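Local coordinates for protein alcohol dehydrogenase IV (Corynebacterium glutamicum, PDB 3IV7) that probably reduces maleylacetate with a nicotinamide cofactor, and belongs to the iron-containing alcohol dehydrogenases, at residues K39-M49 with I59-V68; L202-V210 with Q296-A304. All coordinates share one frame; numbering follows the deposited sequence.

Contact 1: residues K39-M49 with I59-V68; sequences KVMVIAGEREM and IEVAIWHDEV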
ATOM      1  N   LYS A  39     -29.985  -6.505   3.859  1.00 30.34           N
ATOM      2  CA  LYS A  39     -30.464  -7.206   2.664  1.00 25.41           C
ATOM      3  C   LYS A  39     -29.322  -7.561   1.749  1.00 28.17           C
ATOM      4  O   LYS A  39     -29.099  -6.913   0.730  1.00 27.45           O
ATOM      5  CB  LYS A  39     -31.505  -6.370   1.922  1.00 27.72           C
ATOM      6  CG  LYS A  39     -32.799  -6.160   2.700  1.00 30.44           C
ATOM      7  CD  LYS A  39     -34.000  -6.035   1.790  1.00 45.43           C
ATOM      8  CE  LYS A  39     -34.488  -7.403   1.309  1.00 46.86           C
ATOM      9  NZ  LYS A  39     -35.779  -7.296   0.573  1.00 45.08           N
ATOM     10  N   VAL A  40     -28.649  -8.651   2.109  1.00 25.66           N
ATOM     11  CA  VAL A  40     -27.479  -9.120   1.471  1.00 25.64           C
ATOM     12  C   VAL A  40     -27.794  -9.970   0.241  1.00 26.83           C
ATOM     13  O   VAL A  40     -28.667 -10.852   0.269  1.00 24.52           O
ATOM     14  CB  VAL A  40     -26.652  -9.996   2.449  1.00 28.12           C
ATOM     15  CG1 VAL A  40     -25.375 -10.519   1.767  1.00 22.26           C
ATOM     16  CG2 VAL A  40     -26.314  -9.217   3.745  1.00 24.40           C
HETATM   17  N   MSE A  41     -27.057  -9.716  -0.827  1.00 24.10           N
HETATM   18  CA  MSE A  41     -27.139 -10.514  -2.036  1.00 24.62           C
HETATM   19  C   MSE A  41     -25.825 -11.250  -2.219  1.00 28.21           C
HETATM   20  O   MSE A  41     -24.763 -10.626  -2.304  1.00 26.21           O
HETATM   21  CB  MSE A  41     -27.411  -9.620  -3.232  1.00 22.08           C
HETATM   22  CG  MSE A  41     -27.472 -10.337  -4.627  1.00 27.50           C
HETATM   23 SE   MSE A  41     -27.962  -9.012  -5.981  0.75 24.92          SE
HETATM   24  CE  MSE A  41     -27.934 -10.069  -7.608  1.00 20.61           C
ATOM     25  N   VAL A  42     -25.890 -12.582  -2.251  1.00 30.51           N
ATOM     26  CA  VAL A  42     -24.703 -13.407  -2.492  1.00 27.71           C
ATOM     27  C   VAL A  42     -24.684 -13.850  -3.964  1.00 29.07           C
ATOM     28  O   VAL A  42     -25.684 -14.364  -4.504  1.00 27.10           O
ATOM     29  CB  VAL A  42     -24.654 -14.640  -1.566  1.00 27.89           C
ATOM     30  CG1 VAL A  42     -23.524 -15.555  -1.959  1.00 30.51           C
ATOM     31  CG2 VAL A  42     -24.485 -14.206  -0.098  1.00 30.69           C
ATOM     32  N   ILE A  43     -23.555 -13.628  -4.604  1.00 26.48           N
ATOM     33  CA  ILE A  43     -23.389 -13.918  -6.013  1.00 27.33           C
ATOM     34  C   ILE A  43     -22.353 -15.006  -6.131  1.00 27.57           C
ATOM     35  O   ILE A  43     -21.225 -14.848  -5.659  1.00 25.11           O
ATOM     36  CB  ILE A  43     -22.908 -12.649  -6.794  1.00 24.54           C
ATOM     37  CG1 ILE A  43     -23.942 -11.551  -6.703  1.00 32.83           C
ATOM     38  CG2 ILE A  43     -22.593 -12.998  -8.267  1.00 24.75           C
ATOM     39  CD1 ILE A  43     -23.393 -10.177  -6.886  1.00 26.52           C
ATOM     40  N   ALA A  44     -22.715 -16.094  -6.791  1.00 25.97           N
ATOM     41  CA  ALA A  44     -21.797 -17.219  -6.967  1.00 29.57           C
ATOM     42  C   ALA A  44     -22.316 -18.114  -8.109  1.00 27.73           C
ATOM     43  O   ALA A  44     -23.499 -18.306  -8.237  1.00 31.21           O
ATOM     44  CB  ALA A  44     -21.699 -18.046  -5.643  1.00 25.85           C
ATOM     45  N   GLY A  45     -21.421 -18.611  -8.947  1.00 28.35           N
ATOM     46  CA  GLY A  45     -21.814 -19.538  -9.998  1.00 31.64           C
ATOM     47  C   GLY A  45     -22.281 -20.848  -9.383  1.00 33.67           C
ATOM     48  O   GLY A  45     -21.921 -21.174  -8.232  1.00 28.78           O
ATOM     49  N   GLU A  46     -23.095 -21.586 -10.136  1.00 36.52           N
ATOM     50  CA  GLU A  46     -23.674 -22.874  -9.681  1.00 36.45           C
ATOM     51  C   GLU A  46     -22.640 -23.783  -9.045  1.00 36.66           C
ATOM     52  O   GLU A  46     -22.899 -24.392  -8.031  1.00 37.52           O
ATOM     53  CB  GLU A  46     -24.323 -23.595 -10.861  1.00 39.03           C
ATOM     54  CG  GLU A  46     -25.582 -22.899 -11.409  1.00 47.86           C
ATOM     55  CD  GLU A  46     -25.967 -23.376 -12.832  1.00 60.23           C
ATOM     56  OE1 GLU A  46     -25.524 -24.477 -13.239  1.00 49.51           O
ATOM     57  OE2 GLU A  46     -26.715 -22.638 -13.531  1.00 63.18           O
ATOM     58  N   ARG A  47     -21.446 -23.828  -9.623  1.00 35.71           N
ATOM     59  CA  ARG A  47     -20.394 -24.672  -9.123  1.00 39.26           C
ATOM     60  C   ARG A  47     -19.772 -24.159  -7.813  1.00 39.65           C
ATOM     61  O   ARG A  47     -18.978 -24.863  -7.210  1.00 40.09           O
ATOM     62  CB  ARG A  47     -19.282 -24.821 -10.169  1.00 42.45           C
ATOM     63  CG  ARG A  47     -19.699 -25.542 -11.440  1.00 47.52           C
ATOM     64  CD  ARG A  47     -18.600 -25.435 -12.501  1.00 52.29           C
ATOM     65  N   GLU A  48     -20.061 -22.912  -7.422  1.00 35.53           N
ATOM     66  CA  GLU A  48     -19.557 -22.389  -6.156  1.00 32.49           C
ATOM     67  C   GLU A  48     -20.651 -22.160  -5.147  1.00 29.57           C
ATOM     68  O   GLU A  48     -20.379 -21.718  -4.039  1.00 28.44           O
ATOM     69  CB  GLU A  48     -18.800 -21.074  -6.356  1.00 35.70           C
ATOM     70  CG  GLU A  48     -17.336 -21.243  -6.757  1.00 42.64           C
ATOM     71  CD  GLU A  48     -17.168 -21.386  -8.244  1.00 48.37           C
ATOM     72  OE1 GLU A  48     -17.508 -20.419  -8.978  1.00 39.74           O
ATOM     73  OE2 GLU A  48     -16.661 -22.445  -8.672  1.00 54.15           O
HETATM   74  N   MSE A  49     -21.896 -22.409  -5.526  1.00 28.98           N
HETATM   75  CA  MSE A  49     -23.003 -22.107  -4.638  1.00 31.04           C
HETATM   76  C   MSE A  49     -23.009 -22.891  -3.332  1.00 31.46           C
HETATM   77  O   MSE A  49     -23.382 -22.352  -2.299  1.00 29.41           O
HETATM   78  CB  MSE A  49     -24.342 -22.285  -5.345  1.00 31.67           C
HETATM   79  CG  MSE A  49     -24.906 -20.988  -5.845  1.00 35.87           C
HETATM   80 SE   MSE A  49     -25.244 -19.688  -4.408  0.75 28.97          SE
HETATM   81  CE  MSE A  49     -25.931 -18.237  -5.630  1.00 28.04           C
ATOM     82  N   ILE A  59     -24.745 -15.536   8.333  1.00 30.55           N
ATOM     83  CA  ILE A  59     -25.527 -14.329   8.037  1.00 29.73           C
ATOM     84  C   ILE A  59     -26.854 -14.636   7.386  1.00 30.95           C
ATOM     85  O   ILE A  59     -27.094 -15.752   6.928  1.00 30.11           O
ATOM     86  CB  ILE A  59     -24.744 -13.312   7.127  1.00 29.15           C
ATOM     87  CG1 ILE A  59     -24.426 -13.911   5.736  1.00 32.59           C
ATOM     88  CG2 ILE A  59     -23.479 -12.854   7.812  1.00 23.75           C
ATOM     89  CD1 ILE A  59     -23.949 -12.798   4.668  1.00 27.45           C
ATOM     90  N   GLU A  60     -27.720 -13.625   7.342  1.00 31.16           N
ATOM     91  CA  GLU A  60     -28.983 -13.726   6.653  1.00 33.43           C
ATOM     92  C   GLU A  60     -28.746 -13.239   5.233  1.00 30.42           C
ATOM     93  O   GLU A  60     -28.136 -12.199   5.027  1.00 32.09           O
ATOM     94  CB  GLU A  60     -30.055 -12.837   7.310  1.00 36.19           C
ATOM     95  CG  GLU A  60     -30.185 -12.946   8.856  1.00 47.85           C
ATOM     96  CD  GLU A  60     -30.855 -14.222   9.316  1.00 55.40           C
ATOM     97  OE1 GLU A  60     -30.747 -15.250   8.615  1.00 63.40           O
ATOM     98  OE2 GLU A  60     -31.482 -14.198  10.400  1.00 70.45           O
ATOM     99  N   VAL A  61     -29.230 -13.990   4.264  1.00 29.64           N
ATOM    100  CA  VAL A  61     -29.044 -13.652   2.882  1.00 28.21           C
ATOM    101  C   VAL A  61     -30.390 -13.438   2.237  1.00 28.40           C
ATOM    102  O   VAL A  61     -31.241 -14.331   2.258  1.00 28.25           O
ATOM    103  CB  VAL A  61     -28.308 -14.745   2.158  1.00 27.68           C
ATOM    104  CG1 VAL A  61     -28.364 -14.512   0.645  1.00 24.51           C
ATOM    105  CG2 VAL A  61     -26.819 -14.827   2.666  1.00 24.89           C
ATOM    106  N   ALA A  62     -30.584 -12.256   1.653  1.00 25.11           N
ATOM    107  CA  ALA A  62     -31.854 -11.907   1.004  1.00 27.11           C
ATOM    108  C   ALA A  62     -31.991 -12.570  -0.357  1.00 27.51           C
ATOM    109  O   ALA A  62     -33.058 -13.013  -0.733  1.00 27.91           O
ATOM    110  CB  ALA A  62     -31.963 -10.400   0.862  1.00 27.52           C
ATOM    111  N   ILE A  63     -30.915 -12.594  -1.116  1.00 29.87           N
ATOM    112  CA  ILE A  63     -30.945 -13.146  -2.475  1.00 27.97           C
ATOM    113  C   ILE A  63     -29.681 -13.940  -2.760  1.00 27.07           C
ATOM    114  O   ILE A  63     -28.571 -13.499  -2.420  1.00 28.10           O
ATOM    115  CB  ILE A  63     -31.034 -12.006  -3.554  1.00 25.78           C
ATOM    116  CG1 ILE A  63     -32.407 -11.336  -3.541  1.00 30.98           C
ATOM    117  CG2 ILE A  63     -30.721 -12.574  -4.949  1.00 21.08           C
ATOM    118  CD1 ILE A  63     -33.584 -12.252  -4.067  1.00 31.72           C
ATOM    119  N   TRP A  64     -29.859 -15.113  -3.377  1.00 25.83           N
ATOM    120  CA  TRP A  64     -28.756 -15.929  -3.894  1.00 26.93           C
ATOM    121  C   TRP A  64     -28.838 -15.868  -5.420  1.00 28.18           C
ATOM    122  O   TRP A  64     -29.852 -16.247  -5.995  1.00 30.12           O
ATOM    123  CB  TRP A  64     -28.894 -17.379  -3.461  1.00 27.13           C
ATOM    124  CG  TRP A  64     -29.006 -17.569  -1.994  1.00 27.29           C
ATOM    125  CD1 TRP A  64     -30.144 -17.604  -1.269  1.00 26.46           C
ATOM    126  CD2 TRP A  64     -27.940 -17.827  -1.090  1.00 26.19           C
ATOM    127  NE1 TRP A  64     -29.857 -17.821   0.050  1.00 33.55           N
ATOM    128  CE2 TRP A  64     -28.508 -17.985   0.185  1.00 29.60           C
ATOM    129  CE3 TRP A  64     -26.549 -17.901  -1.226  1.00 27.49           C
ATOM    130  CZ2 TRP A  64     -27.743 -18.216   1.315  1.00 31.04           C
ATOM    131  CZ3 TRP A  64     -25.792 -18.165  -0.115  1.00 30.67           C
ATOM    132  CH2 TRP A  64     -26.391 -18.308   1.153  1.00 26.21           C
ATOM    133  N   HIS A  65     -27.794 -15.374  -6.064  1.00 23.87           N
ATOM    134  CA  HIS A  65     -27.828 -15.154  -7.490  1.00 26.47           C
ATOM    135  C   HIS A  65     -26.734 -15.957  -8.133  1.00 27.82           C
ATOM    136  O   HIS A  65     -25.553 -15.757  -7.820  1.00 27.56           O
ATOM    137  CB  HIS A  65     -27.654 -13.657  -7.778  1.00 26.40           C
ATOM    138  CG  HIS A  65     -27.790 -13.296  -9.220  1.00 31.00           C
ATOM    139  ND1 HIS A  65     -29.013 -13.071  -9.820  1.00 28.72           N
ATOM    140  CD2 HIS A  65     -26.853 -13.107 -10.185  1.00 22.57           C
ATOM    141  CE1 HIS A  65     -28.823 -12.770 -11.095  1.00 29.11           C
ATOM    142  NE2 HIS A  65     -27.524 -12.785 -11.341  1.00 28.68           N
ATOM    143  N   ASP A  66     -27.108 -16.895  -9.021  1.00 27.40           N
ATOM    144  CA  ASP A  66     -26.124 -17.759  -9.643  1.00 27.90           C
ATOM    145  C   ASP A  66     -25.846 -17.562 -11.126  1.00 29.54           C
ATOM    146  O   ASP A  66     -24.992 -18.281 -11.689  1.00 31.01           O
ATOM    147  CB  ASP A  66     -26.372 -19.234  -9.315  1.00 26.61           C
ATOM    148  CG  ASP A  66     -27.663 -19.794  -9.940  1.00 34.48           C
ATOM    149  OD1 ASP A  66     -28.315 -19.127 -10.776  1.00 36.24           O
ATOM    150  OD2 ASP A  66     -28.016 -20.926  -9.565  1.00 45.94           O
ATOM    151  N   GLU A  67     -26.438 -16.537 -11.750  1.00 29.83           N
ATOM    152  CA  GLU A  67     -26.160 -16.303 -13.174  1.00 29.90           C
ATOM    153  C   GLU A  67     -24.845 -15.575 -13.378  1.00 32.01           C
ATOM    154  O   GLU A  67     -24.814 -14.384 -13.557  1.00 38.66           O
ATOM    155  CB  GLU A  67     -27.304 -15.578 -13.905  1.00 28.23           C
ATOM    156  CG  GLU A  67     -27.022 -15.526 -15.402  1.00 28.84           C
ATOM    157  CD  GLU A  67     -28.056 -14.789 -16.225  1.00 34.26           C
ATOM    158  OE1 GLU A  67     -28.838 -13.985 -15.686  1.00 29.50           O
ATOM    159  OE2 GLU A  67     -28.032 -14.982 -17.456  1.00 34.22           O
ATOM    160  N   VAL A  68     -23.761 -16.329 -13.360  1.00 32.09           N
ATOM    161  CA  VAL A  68     -22.440 -15.802 -13.542  1.00 30.67           C
ATOM    162  C   VAL A  68     -21.993 -16.296 -14.896  1.00 33.15           C
ATOM    163  O   VAL A  68     -22.071 -17.479 -15.172  1.00 31.66           O
ATOM    164  CB  VAL A  68     -21.495 -16.305 -12.435  1.00 32.04           C
ATOM    165  CG1 VAL A  68     -20.026 -15.932 -12.724  1.00 28.15           C
ATOM    166  CG2 VAL A  68     -21.963 -15.789 -11.078  1.00 29.23           C
TER
HETATM  167  O   HOH W   1     -23.844 -20.609 -12.829  1.00 42.72           O

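Contact 2: residues L202-V210 with Q296-A304; sequences LNQGLPKIV and QRLRLSVNA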
ATOM      1  N   LEU A 202       4.169 -15.369  -4.707  1.00 28.84           N
ATOM      2  CA  LEU A 202       3.727 -16.328  -5.703  1.00 24.80           C
ATOM      3  C   LEU A 202       4.797 -17.343  -6.067  1.00 26.36           C
ATOM      4  O   LEU A 202       4.506 -18.526  -6.257  1.00 24.23           O
ATOM      5  CB  LEU A 202       3.204 -15.626  -6.941  1.00 25.96           C
ATOM      6  CG  LEU A 202       1.837 -15.002  -6.718  1.00 29.14           C
ATOM      7  CD1 LEU A 202       1.582 -13.846  -7.660  1.00 23.59           C
ATOM      8  CD2 LEU A 202       0.721 -16.068  -6.795  1.00 26.75           C
ATOM      9  N   ASN A 203       6.039 -16.890  -6.132  1.00 26.26           N
ATOM     10  CA  ASN A 203       7.170 -17.768  -6.456  1.00 25.99           C
ATOM     11  C   ASN A 203       7.392 -18.814  -5.370  1.00 27.28           C
ATOM     12  O   ASN A 203       7.754 -19.962  -5.645  1.00 28.62           O
ATOM     13  CB  ASN A 203       8.430 -16.920  -6.640  1.00 25.13           C
ATOM     14  CG  ASN A 203       9.564 -17.700  -7.067  1.00 26.03           C
ATOM     15  OD1 ASN A 203       9.544 -18.306  -8.154  1.00 27.12           O
ATOM     16  ND2 ASN A 203      10.620 -17.725  -6.236  1.00 28.48           N
ATOM     17  N   GLN A 204       7.126 -18.422  -4.143  1.00 28.19           N
ATOM     18  CA  GLN A 204       7.230 -19.316  -2.989  1.00 31.80           C
ATOM     19  C   GLN A 204       6.031 -20.256  -2.929  1.00 30.38           C
ATOM     20  O   GLN A 204       6.186 -21.462  -2.746  1.00 26.48           O
ATOM     21  CB  GLN A 204       7.287 -18.483  -1.686  1.00 31.16           C
ATOM     22  CG  GLN A 204       8.620 -17.789  -1.438  1.00 42.00           C
ATOM     23  CD  GLN A 204       9.730 -18.769  -1.079  1.00 50.59           C
ATOM     24  OE1 GLN A 204       9.559 -19.657  -0.213  1.00 57.60           O
ATOM     25  NE2 GLN A 204      10.869 -18.625  -1.740  1.00 50.27           N
ATOM     26  N   GLY A 205       4.841 -19.693  -3.169  1.00 28.45           N
ATOM     27  CA  GLY A 205       3.573 -20.419  -2.988  1.00 28.88           C
ATOM     28  C   GLY A 205       3.203 -21.451  -4.043  1.00 28.66           C
ATOM     29  O   GLY A 205       2.817 -22.581  -3.708  1.00 27.99           O
ATOM     30  N   LEU A 206       3.345 -21.088  -5.317  1.00 27.48           N
ATOM     31  CA  LEU A 206       2.893 -21.943  -6.386  1.00 28.73           C
ATOM     32  C   LEU A 206       3.573 -23.315  -6.398  1.00 27.79           C
ATOM     33  O   LEU A 206       2.896 -24.318  -6.552  1.00 26.74           O
ATOM     34  CB  LEU A 206       2.991 -21.231  -7.765  1.00 31.81           C
ATOM     35  CG  LEU A 206       2.154 -19.921  -7.877  1.00 33.25           C
ATOM     36  CD1 LEU A 206       2.347 -19.246  -9.228  1.00 28.47           C
ATOM     37  CD2 LEU A 206       0.653 -20.149  -7.602  1.00 26.64           C
ATOM     38  N   PRO A 207       4.903 -23.372  -6.171  1.00 23.99           N
ATOM     39  CA  PRO A 207       5.498 -24.699  -6.175  1.00 24.49           C
ATOM     40  C   PRO A 207       5.026 -25.571  -4.991  1.00 26.78           C
ATOM     41  O   PRO A 207       5.058 -26.799  -5.090  1.00 23.34           O
ATOM     42  CB  PRO A 207       7.006 -24.420  -6.041  1.00 23.78           C
ATOM     43  CG  PRO A 207       7.179 -22.995  -6.514  1.00 26.52           C
ATOM     44  CD  PRO A 207       5.918 -22.298  -6.200  1.00 27.60           C
ATOM     45  N   LYS A 208       4.694 -24.932  -3.854  1.00 27.56           N
ATOM     46  CA  LYS A 208       4.241 -25.653  -2.680  1.00 25.00           C
ATOM     47  C   LYS A 208       2.829 -26.254  -2.934  1.00 24.31           C
ATOM     48  O   LYS A 208       2.512 -27.315  -2.436  1.00 25.91           O
ATOM     49  CB  LYS A 208       4.222 -24.735  -1.468  1.00 26.57           C
ATOM     50  CG  LYS A 208       5.607 -24.313  -0.971  1.00 26.16           C
ATOM     51  CD  LYS A 208       5.483 -23.363   0.208  1.00 26.67           C
ATOM     52  CE  LYS A 208       6.780 -22.577   0.448  1.00 27.30           C
ATOM     53  NZ  LYS A 208       6.597 -21.621   1.494  1.00 36.54           N
ATOM     54  N   ILE A 209       2.027 -25.565  -3.746  1.00 22.17           N
ATOM     55  CA  ILE A 209       0.697 -26.042  -4.150  1.00 23.95           C
ATOM     56  C   ILE A 209       0.811 -27.248  -5.096  1.00 26.15           C
ATOM     57  O   ILE A 209       0.024 -28.203  -4.997  1.00 25.55           O
ATOM     58  CB  ILE A 209      -0.136 -24.912  -4.824  1.00 24.50           C
ATOM     59  CG1 ILE A 209      -0.495 -23.839  -3.780  1.00 27.28           C
ATOM     60  CG2 ILE A 209      -1.423 -25.494  -5.510  1.00 21.31           C
ATOM     61  CD1 ILE A 209      -0.876 -22.544  -4.329  1.00 25.65           C
ATOM     62  N   VAL A 210       1.809 -27.227  -5.980  1.00 26.54           N
ATOM     63  CA  VAL A 210       2.037 -28.370  -6.912  1.00 25.10           C
ATOM     64  C   VAL A 210       2.558 -29.570  -6.136  1.00 24.56           C
ATOM     65  O   VAL A 210       2.120 -30.679  -6.346  1.00 24.75           O
ATOM     66  CB  VAL A 210       3.036 -27.998  -8.033  1.00 23.98           C
ATOM     67  CG1 VAL A 210       3.419 -29.241  -8.842  1.00 20.97           C
ATOM     68  CG2 VAL A 210       2.432 -26.868  -8.943  1.00 23.79           C
ATOM     69  N   GLN A 296      11.594 -18.759 -15.432  1.00 27.87           N
ATOM     70  CA  GLN A 296      11.724 -20.062 -16.099  1.00 27.30           C
ATOM     71  C   GLN A 296      11.827 -21.222 -15.097  1.00 27.63           C
ATOM     72  O   GLN A 296      11.216 -22.271 -15.302  1.00 22.60           O
ATOM     73  CB  GLN A 296      12.906 -20.068 -17.069  1.00 28.22           C
ATOM     74  CG  GLN A 296      12.722 -19.194 -18.309  1.00 28.91           C
ATOM     75  CD  GLN A 296      11.549 -19.623 -19.194  1.00 36.22           C
ATOM     76  OE1 GLN A 296      10.419 -19.165 -19.009  1.00 30.20           O
ATOM     77  NE2 GLN A 296      11.840 -20.427 -20.221  1.00 28.60           N
ATOM     78  N   ARG A 297      12.570 -21.020 -14.006  1.00 27.46           N
ATOM     79  CA  ARG A 297      12.650 -22.018 -12.945  1.00 28.66           C
ATOM     80  C   ARG A 297      11.310 -22.243 -12.291  1.00 26.59           C
ATOM     81  O   ARG A 297      10.983 -23.370 -11.928  1.00 26.73           O
ATOM     82  CB  ARG A 297      13.649 -21.605 -11.881  1.00 31.00           C
ATOM     83  CG  ARG A 297      15.041 -21.700 -12.332  1.00 37.81           C
ATOM     84  CD  ARG A 297      16.014 -21.206 -11.304  1.00 49.95           C
ATOM     85  NE  ARG A 297      17.381 -21.189 -11.842  1.00 54.94           N
ATOM     86  CZ  ARG A 297      18.457 -20.804 -11.165  1.00 59.30           C
ATOM     87  NH1 ARG A 297      18.355 -20.414  -9.899  1.00 64.27           N
ATOM     88  NH2 ARG A 297      19.649 -20.827 -11.754  1.00 63.84           N
ATOM     89  N   LEU A 298      10.554 -21.173 -12.075  1.00 25.25           N
ATOM     90  CA  LEU A 298       9.232 -21.315 -11.519  1.00 27.14           C
ATOM     91  C   LEU A 298       8.369 -22.116 -12.463  1.00 27.36           C
ATOM     92  O   LEU A 298       7.716 -23.111 -12.050  1.00 29.28           O
ATOM     93  CB  LEU A 298       8.600 -19.965 -11.246  1.00 26.59           C
ATOM     94  CG  LEU A 298       7.132 -19.993 -10.830  1.00 24.64           C
ATOM     95  CD1 LEU A 298       6.923 -20.785  -9.523  1.00 26.33           C
ATOM     96  CD2 LEU A 298       6.657 -18.558 -10.682  1.00 25.37           C
ATOM     97  N   ARG A 299       8.375 -21.726 -13.733  1.00 27.04           N
ATOM     98  CA  ARG A 299       7.541 -22.396 -14.738  1.00 27.45           C
ATOM     99  C   ARG A 299       7.832 -23.879 -14.846  1.00 29.97           C
ATOM    100  O   ARG A 299       6.904 -24.705 -14.878  1.00 28.80           O
ATOM    101  CB  ARG A 299       7.686 -21.724 -16.096  1.00 28.18           C
ATOM    102  CG  ARG A 299       7.055 -20.317 -16.134  1.00 27.58           C
ATOM    103  CD  ARG A 299       7.220 -19.675 -17.455  1.00 23.64           C
ATOM    104  NE  ARG A 299       6.452 -20.372 -18.467  1.00 24.96           N
ATOM    105  CZ  ARG A 299       6.924 -20.811 -19.631  1.00 27.54           C
ATOM    106  NH1 ARG A 299       8.199 -20.624 -19.988  1.00 31.74           N
ATOM    107  NH2 ARG A 299       6.105 -21.429 -20.465  1.00 27.67           N
ATOM    108  N   LEU A 300       9.105 -24.240 -14.882  1.00 30.63           N
ATOM    109  CA  LEU A 300       9.461 -25.651 -14.901  1.00 30.80           C
ATOM    110  C   LEU A 300       8.967 -26.347 -13.619  1.00 31.62           C
ATOM    111  O   LEU A 300       8.393 -27.412 -13.673  1.00 28.24           O
ATOM    112  CB  LEU A 300      10.972 -25.815 -15.031  1.00 31.50           C
ATOM    113  CG  LEU A 300      11.430 -27.241 -15.297  1.00 37.82           C
ATOM    114  CD1 LEU A 300      10.713 -27.770 -16.510  1.00 32.13           C
ATOM    115  CD2 LEU A 300      12.954 -27.298 -15.505  1.00 36.59           C
ATOM    116  N   SER A 301       9.121 -25.698 -12.466  1.00 33.62           N
ATOM    117  CA  SER A 301       8.738 -26.340 -11.207  1.00 32.84           C
ATOM    118  C   SER A 301       7.223 -26.513 -11.044  1.00 33.18           C
ATOM    119  O   SER A 301       6.787 -27.339 -10.268  1.00 34.08           O
ATOM    120  CB  SER A 301       9.330 -25.607 -10.005  1.00 30.16           C
ATOM    121  OG  SER A 301       8.575 -24.451  -9.696  1.00 42.82           O
ATOM    122  N   VAL A 302       6.418 -25.755 -11.782  1.00 30.27           N
ATOM    123  CA  VAL A 302       4.963 -25.882 -11.648  1.00 26.36           C
ATOM    124  C   VAL A 302       4.293 -26.451 -12.897  1.00 27.46           C
ATOM    125  O   VAL A 302       3.073 -26.394 -13.025  1.00 25.04           O
ATOM    126  CB  VAL A 302       4.309 -24.540 -11.257  1.00 28.96           C
ATOM    127  CG1 VAL A 302       4.863 -24.056  -9.882  1.00 27.86           C
ATOM    128  CG2 VAL A 302       4.523 -23.450 -12.382  1.00 22.10           C
ATOM    129  N   ASN A 303       5.093 -27.020 -13.802  1.00 27.33           N
ATOM    130  CA  ASN A 303       4.586 -27.482 -15.093  1.00 30.59           C
ATOM    131  C   ASN A 303       3.656 -26.449 -15.785  1.00 29.15           C
ATOM    132  O   ASN A 303       2.567 -26.788 -16.201  1.00 25.92           O
ATOM    133  CB  ASN A 303       3.835 -28.812 -14.922  1.00 32.41           C
ATOM    134  CG  ASN A 303       3.575 -29.493 -16.240  1.00 42.52           C
ATOM    135  OD1 ASN A 303       4.239 -29.202 -17.235  1.00 43.91           O
ATOM    136  ND2 ASN A 303       2.601 -30.397 -16.265  1.00 47.56           N
ATOM    137  N   ALA A 304       4.142 -25.223 -15.954  1.00 26.21           N
ATOM    138  CA  ALA A 304       3.336 -24.103 -16.437  1.00 27.97           C
ATOM    139  C   ALA A 304       2.862 -24.251 -17.848  1.00 24.96           C
ATOM    140  O   ALA A 304       3.474 -24.914 -18.613  1.00 27.83           O
ATOM    141  CB  ALA A 304       4.143 -22.777 -16.296  1.00 23.97           C
TER

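Contact 1: residues K39-M49 with I59-V68
V42 uses both of its backbone polar groups on the 59-68 side: its N donates to I63 O (2.8 Å), and its O accepts from H65 N (2.8 Å). A44 N continues the parallel pattern to H65 O. V40 O takes two donors, I63 N and, at 2.7 Å but bent to 134°, A62 N. Side chains alternate, M41, I63, I43 and H65 on one face, V42 and W64 on the other. Selenomethionine M41 is long and unbranched; fully extended (chi1 178°), it carries CE over a face of the H65 imidazole, 4.0 Å from the ring centroid, a CH-pi contact. On the other face of the sheet, compact V42 sets CB 3.8 Å from W64 CE3, while selenomethionine M49 reaches the same ring obliquely through SE in a Met-aromatic contact. Past the strands, one water joins E46 N to D66 O.

Further out, H53 stacks on W64, V83 and A80 of helix 74-86 cover M41, I63 and H65, and strand 91-96 makes backbone hydrogen bonds to M41 and I43, so 40-43 is an inner strand. This is a beta-alpha-beta unit, strands 40-43 and 63-65 joined through helix 49-55, at the edge of the Rossmann-like parallel sheet characteristic of this family's N-terminal domain.

Contact 2: residues L202-V210 with Q296-A304
P207 and L298 form the centre of the apolar contact between helix segments 202-210 and 296-301, whose axes run 17° apart and 9.7 Å at closest approach. The proline presents the CG corner of its rigid ring: P207 CG meets L298 CD1 at 3.7 Å, the two side chains crossing at about a right angle. L298 reaches across because its CG is anti to the backbone N (chi1 172°). V302, short and branched, fills the next position, its CG1 lying 4.0 Å from L206 CB and also against the P207 nitrogen. As the tertiary amide nitrogen of a proline, that atom carries no N-H and makes no bond to the turn before, and helix 202-210 is kinked there. One turn on, V210 CG2 packs on V302 CB at 3.8 Å.

Polar atoms cross the boundary by van der Waals contact alone. N203 OD1 rests 3.6 Å from L298 CB, the two side chains running antiparallel alongside one another. S301 OG can lie against P207 CG because its own helix satisfies it, through a bond to L298 O of 2.8 Å.

Other polar bonds hold the end of the 296-301 helix. R299 NH1 grips Q296 OE1 (2.8 Å), the partner lying in the guanidinium plane, and R299 NH2 reaches P305 O just beyond 296-304. N303, at positive phi, is the C-prime residue of a Schellman motif that ends the helix just where V302 packs.

V168 of helix 164-181 touches both V210 and V302, and L175 touches L298, so a third helix closes over the pair. The contact thus joins helices 189-211 and 291-301 within the all-helical C-terminal domain typical of iron-containing alcohol dehydrogenases.

After strand 7-20 and helix 24-35 the chain makes strand 40-43, runs through helix 49-55 and returns to strand 63-65, so contact 1 closes a short local crossover. It then adds strands 91-96, 115-119 and 151-154 to the sheet before entering the helical half. There helix 189-211 supplies one side of contact 2, and a long excursion, 85 residues and mostly helix, intervenes before 296-304 closes it. The two contacts follow in series, neither nested nor crossed. Contact 1 ties the outermost strand, 63-65, to its neighbour in the N-terminal sheet; contact 2 joins two helices of the C-terminal half. Their centres lie 33 Å apart, and their nearest atoms about 16 Å.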